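Local structure of 6b protein (Agrobacterium vitis, 3AQ2) at residues E57-D62 against H194-A199; R15-V20 against S24-Q29. The protein disturbs plant cell proliferation, has an ADP-ribosylation fold and probably acts on the host's microRNA machinery. All blocks are in the same frame, centred on the assembly; numbering follows the deposited sequence.

Contact 1 is buried: strand 58-60 of the small 41-43/58-60 sheet meets the loop that leads into strand 199-202 of the mixed sheet. Contact 2 lies near the surface, where the loop after strand 12-13 turns into helix 20-38. That helix serves both, since F34 packs on L59 of contact 1 while S24 and H26 belong to contact 2. The two also touch directly, with A199 CB 4.0 Å from L27 CD2. Chemistry follows depth. In contact 1 leucine, proline and tyrosine pack together beside polar ends bonded to other parts of the chain; contact 2 pairs one helical backbone bond with an isoleucine on a histidine ring.

Contact 1: residues E57-D62 against H194-A199; sequences EYLLSD and HYPIVA
Strand 58-60, one half of a two-stranded antiparallel sheet with 41-43, faces the loop between strands 192-194 and 199-202 in the interior of this ADP-ribosylation fold, and L59 makes the largest single contribution to the interface. Its CG stands anti to the carbonyl carbon (chi1 -53°), which carries the branch point toward the loop; the two methyls then part toward different partners. L59 CD1 touches the outer corner of the proline ring, 3.6 Å from P196 CG. CD2 comes obliquely to the phenol end of Y195, 3.5 Å from CZ and a close 3.2 Å from OH. P196 also lies against the ring of the tyrosine before it, its CD 3.4 Å above the ring plane and offset toward the rim. E57 comes to the edge of the same ring, crossing Y195 at about a right angle: OE2 lies 3.7 Å from Y195 CE1, near the ring plane, with the carboxylate turned 66° from it. Both polar ends are held elsewhere. Y195 OH bonds to L138 O, while E57 OE2 bonds to S140 OG and OE1 pairs with R161. Across the contact, then, dispersion does most of the work, and the carboxylate adds only a weak, probably mildly attractive contact to the tyrosine's ring edge.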
# COMPACT_ATOMS: atom_id res chain seq x y z
N GLU A 57 14.12 -0.90 7.87
CA GLU A 57 12.74 -1.23 7.50
C GLU A 57 12.66 -2.57 6.77
O GLU A 57 13.42 -2.80 5.82
CB GLU A 57 12.12 -0.12 6.64
CG GLU A 57 10.61 -0.28 6.47
CD GLU A 57 9.91 0.96 5.91
OE1 GLU A 57 10.59 1.92 5.50
OE2 GLU A 57 8.66 0.95 5.90
N TYR A 58 11.76 -3.44 7.20
CA TYR A 58 11.62 -4.76 6.57
C TYR A 58 10.16 -5.13 6.37
O TYR A 58 9.31 -4.77 7.18
CB TYR A 58 12.35 -5.84 7.39
CG TYR A 58 11.79 -6.03 8.79
CD1 TYR A 58 10.69 -6.85 9.01
CD2 TYR A 58 12.36 -5.39 9.89
CE1 TYR A 58 10.16 -7.05 10.28
CE2 TYR A 58 11.83 -5.57 11.19
CZ TYR A 58 10.73 -6.40 11.36
OH TYR A 58 10.17 -6.62 12.60
N LEU A 59 9.88 -5.81 5.26
CA LEU A 59 8.54 -6.30 4.99
C LEU A 59 8.35 -7.63 5.66
O LEU A 59 9.26 -8.47 5.66
CB LEU A 59 8.28 -6.48 3.49
CG LEU A 59 8.56 -5.32 2.54
CD1 LEU A 59 8.12 -5.70 1.13
CD2 LEU A 59 7.85 -4.06 2.99
N LEU A 60 7.15 -7.83 6.18
CA LEU A 60 6.70 -9.10 6.72
C LEU A 60 5.79 -9.68 5.64
O LEU A 60 4.68 -9.19 5.45
CB LEU A 60 5.94 -8.88 8.03
CG LEU A 60 6.62 -8.16 9.21
CD1 LEU A 60 6.86 -6.68 8.94
CD2 LEU A 60 5.77 -8.29 10.47
N SER A 61 6.27 -10.68 4.92
CA SER A 61 5.53 -11.17 3.75
C SER A 61 4.59 -12.33 4.06
O SER A 61 3.82 -12.75 3.19
CB SER A 61 6.51 -11.57 2.65
OG SER A 61 7.40 -12.54 3.13
N ASP A 62 4.65 -12.84 5.29
CA ASP A 62 3.68 -13.83 5.79
C ASP A 62 2.43 -13.13 6.32
O ASP A 62 1.99 -13.36 7.46
CB ASP A 62 4.28 -14.66 6.92
CG ASP A 62 5.26 -15.70 6.43
OD1 ASP A 62 5.19 -16.09 5.24
OD2 ASP A 62 6.10 -16.13 7.25
N HIS A 194 11.13 4.97 -1.48
CA HIS A 194 11.43 3.70 -2.13
C HIS A 194 10.78 2.56 -1.34
O HIS A 194 11.06 2.39 -0.15
CB HIS A 194 12.94 3.53 -2.22
CG HIS A 194 13.38 2.17 -2.65
ND1 HIS A 194 12.79 1.48 -3.68
CD2 HIS A 194 14.42 1.41 -2.23
CE1 HIS A 194 13.41 0.32 -3.85
NE2 HIS A 194 14.40 0.26 -2.97
N TYR A 195 9.91 1.79 -2.00
CA TYR A 195 9.14 0.75 -1.30
C TYR A 195 8.64 -0.30 -2.29
O TYR A 195 8.16 0.06 -3.36
CB TYR A 195 7.95 1.40 -0.58
CG TYR A 195 7.29 0.52 0.46
CD1 TYR A 195 7.64 0.63 1.81
CD2 TYR A 195 6.32 -0.42 0.08
CE1 TYR A 195 7.04 -0.19 2.77
CE2 TYR A 195 5.72 -1.25 1.03
CZ TYR A 195 6.08 -1.11 2.38
OH TYR A 195 5.48 -1.92 3.32
N PRO A 196 8.76 -1.60 -1.94
CA PRO A 196 8.35 -2.62 -2.92
C PRO A 196 6.85 -2.65 -3.12
O PRO A 196 6.09 -2.62 -2.15
CB PRO A 196 8.81 -3.94 -2.27
CG PRO A 196 9.81 -3.53 -1.21
CD PRO A 196 9.27 -2.22 -0.71
N ILE A 197 6.44 -2.70 -4.38
CA ILE A 197 5.03 -2.80 -4.73
C ILE A 197 4.78 -4.19 -5.29
O ILE A 197 5.49 -4.62 -6.19
CB ILE A 197 4.65 -1.71 -5.78
CG1 ILE A 197 5.04 -0.30 -5.29
CG2 ILE A 197 3.14 -1.79 -6.13
CD1 ILE A 197 4.42 0.12 -3.94
N VAL A 198 3.80 -4.90 -4.74
CA VAL A 198 3.48 -6.24 -5.23
C VAL A 198 2.75 -6.15 -6.58
O VAL A 198 3.14 -6.79 -7.56
CB VAL A 198 2.64 -7.04 -4.22
CG1 VAL A 198 2.28 -8.42 -4.80
CG2 VAL A 198 3.41 -7.17 -2.90
N ALA A 199 1.71 -5.33 -6.61
CA ALA A 199 0.88 -5.18 -7.80
C ALA A 199 0.24 -3.80 -7.84
O ALA A 199 0.16 -3.11 -6.82
CB ALA A 199 -0.20 -6.26 -7.83

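Contact 2: residues R15-V20 against S24-Q29; sequences RRILRV and SQHLRQ
I17 lies over one face of the H26 imidazole, joining the loop after strand 12-13 to the first turns of helix 20-38. The chain passes through R19, the N-cap residue, enters the helix at V20 and comes back alongside its own loop at H26. The two side chains cross at about a right angle, so the isoleucine covers the ring with its branches and does not run parallel to the histidine. Its CG1 stands over the ring centre, 4.3 Å above the plane. The other branch, I17 CG2, comes within 4.0 Å of H26 CD2, and I17 CD1 lies 4.1 Å from H26 NE2, so the two methyls lie near the CD2-NE2 side of the ring. H26 meets them with CG anti to its own carbonyl carbon and the ring swung well round from the CA-CB-CG plane (chi2 -97°), which turns a flat face to I17. These are loose van der Waals distances, and H26 is exposed.

Nearer the helix start, the CB of V20 is directed away from segment 24-29, and its side chain packs on W101, which S24 also touches from the next turn. R19 forms a salt bridge through NH1 with E22 in the first turn. Between V20 and S24 the backbone supplies the link, the i to i+4 bond of the opening turn: S24 N donates to V20 O at 3.0 Å. The N-H...O angle is 162°, with the nitrogen tilted 19° from the carbonyl plane. S24 CB sits 3.6 Å from that same V20 O.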
# COMPACT_ATOMS: atom_id res chain seq x y z
N ARG A 15 -3.83 -3.57 -14.18
CA ARG A 15 -4.79 -2.53 -14.59
C ARG A 15 -5.78 -2.95 -15.68
O ARG A 15 -6.83 -2.33 -15.82
CB ARG A 15 -4.08 -1.23 -15.00
CG ARG A 15 -3.49 -0.46 -13.83
CD ARG A 15 -2.75 0.77 -14.32
NE ARG A 15 -1.50 0.39 -15.00
CZ ARG A 15 -0.67 1.26 -15.57
NH1 ARG A 15 -0.96 2.56 -15.58
NH2 ARG A 15 0.44 0.83 -16.16
N ARG A 16 -5.43 -3.98 -16.45
CA ARG A 16 -6.33 -4.49 -17.50
C ARG A 16 -7.06 -5.75 -17.06
O ARG A 16 -7.73 -6.40 -17.86
CB ARG A 16 -5.56 -4.70 -18.81
CG ARG A 16 -4.88 -3.42 -19.25
CD ARG A 16 -4.52 -3.39 -20.72
NE ARG A 16 -4.00 -2.06 -21.07
CZ ARG A 16 -4.75 -0.98 -21.30
NH1 ARG A 16 -6.07 -1.05 -21.26
NH2 ARG A 16 -4.17 0.17 -21.60
N ILE A 17 -6.94 -6.07 -15.77
CA ILE A 17 -7.72 -7.15 -15.18
C ILE A 17 -8.85 -6.50 -14.37
O ILE A 17 -8.64 -6.05 -13.23
CB ILE A 17 -6.87 -8.10 -14.28
CG1 ILE A 17 -5.66 -8.66 -15.03
CG2 ILE A 17 -7.74 -9.25 -13.77
CD1 ILE A 17 -6.00 -9.47 -16.25
N LEU A 18 -10.03 -6.47 -14.97
CA LEU A 18 -11.10 -5.61 -14.48
C LEU A 18 -12.30 -6.36 -13.90
O LEU A 18 -13.20 -5.75 -13.32
CB LEU A 18 -11.54 -4.60 -15.55
CG LEU A 18 -10.45 -3.58 -15.95
CD1 LEU A 18 -10.92 -2.75 -17.12
CD2 LEU A 18 -10.04 -2.70 -14.77
N ARG A 19 -12.30 -7.68 -14.04
CA ARG A 19 -13.32 -8.50 -13.41
C ARG A 19 -12.88 -8.86 -12.00
O ARG A 19 -11.75 -9.32 -11.79
CB ARG A 19 -13.60 -9.74 -14.24
CG ARG A 19 -14.19 -9.41 -15.61
CD ARG A 19 -14.52 -10.67 -16.37
NE ARG A 19 -15.54 -11.46 -15.69
CZ ARG A 19 -15.32 -12.63 -15.10
NH1 ARG A 19 -14.12 -13.19 -15.14
NH2 ARG A 19 -16.32 -13.25 -14.50
N VAL A 20 -13.78 -8.65 -11.05
CA VAL A 20 -13.47 -8.85 -9.63
C VAL A 20 -12.85 -10.22 -9.32
O VAL A 20 -11.82 -10.30 -8.67
CB VAL A 20 -14.72 -8.64 -8.75
CG1 VAL A 20 -14.44 -9.05 -7.30
CG2 VAL A 20 -15.19 -7.17 -8.82
N SER A 24 -8.94 -10.87 -8.03
CA SER A 24 -8.63 -11.48 -6.74
C SER A 24 -7.65 -12.63 -6.90
O SER A 24 -6.71 -12.76 -6.11
CB SER A 24 -9.92 -11.94 -6.06
OG SER A 24 -9.65 -12.65 -4.85
N GLN A 25 -7.85 -13.44 -7.94
CA GLN A 25 -6.98 -14.58 -8.23
C GLN A 25 -5.56 -14.11 -8.59
O GLN A 25 -4.58 -14.67 -8.10
CB GLN A 25 -7.58 -15.43 -9.36
CG GLN A 25 -8.91 -16.09 -8.98
CD GLN A 25 -9.71 -16.57 -10.20
OE1 GLN A 25 -9.21 -16.59 -11.33
NE2 GLN A 25 -10.95 -16.98 -9.96
N HIS A 26 -5.47 -13.08 -9.43
CA HIS A 26 -4.15 -12.51 -9.79
C HIS A 26 -3.42 -11.93 -8.58
O HIS A 26 -2.20 -12.05 -8.47
CB HIS A 26 -4.28 -11.44 -10.88
CG HIS A 26 -4.45 -12.01 -12.26
ND1 HIS A 26 -3.40 -12.17 -13.14
CD2 HIS A 26 -5.55 -12.45 -12.91
CE1 HIS A 26 -3.85 -12.69 -14.27
NE2 HIS A 26 -5.15 -12.87 -14.16
N LEU A 27 -4.17 -11.26 -7.70
CA LEU A 27 -3.57 -10.70 -6.48
C LEU A 27 -3.04 -11.81 -5.57
O LEU A 27 -1.95 -11.69 -5.02
CB LEU A 27 -4.56 -9.80 -5.75
CG LEU A 27 -4.84 -8.46 -6.42
CD1 LEU A 27 -6.06 -7.78 -5.77
CD2 LEU A 27 -3.62 -7.54 -6.28
N ARG A 28 -3.82 -12.88 -5.44
CA ARG A 28 -3.41 -14.04 -4.63
C ARG A 28 -2.09 -14.60 -5.13
O ARG A 28 -1.17 -14.84 -4.34
CB ARG A 28 -4.50 -15.12 -4.64
CG ARG A 28 -4.21 -16.30 -3.73
CD ARG A 28 -5.39 -17.26 -3.67
NE ARG A 28 -5.13 -18.38 -2.76
CZ ARG A 28 -5.99 -19.36 -2.48
NH1 ARG A 28 -7.20 -19.38 -3.03
NH2 ARG A 28 -5.63 -20.33 -1.65
N GLN A 29 -1.99 -14.78 -6.44
CA GLN A 29 -0.80 -15.35 -7.07
C GLN A 29 0.39 -14.40 -6.96
O GLN A 29 1.52 -14.85 -6.78
CB GLN A 29 -1.05 -15.70 -8.54
CG GLN A 29 0.03 -16.60 -9.15
CD GLN A 29 0.18 -17.92 -8.41
OE1 GLN A 29 -0.81 -18.59 -8.13
NE2 GLN A 29 1.42 -18.29 -8.08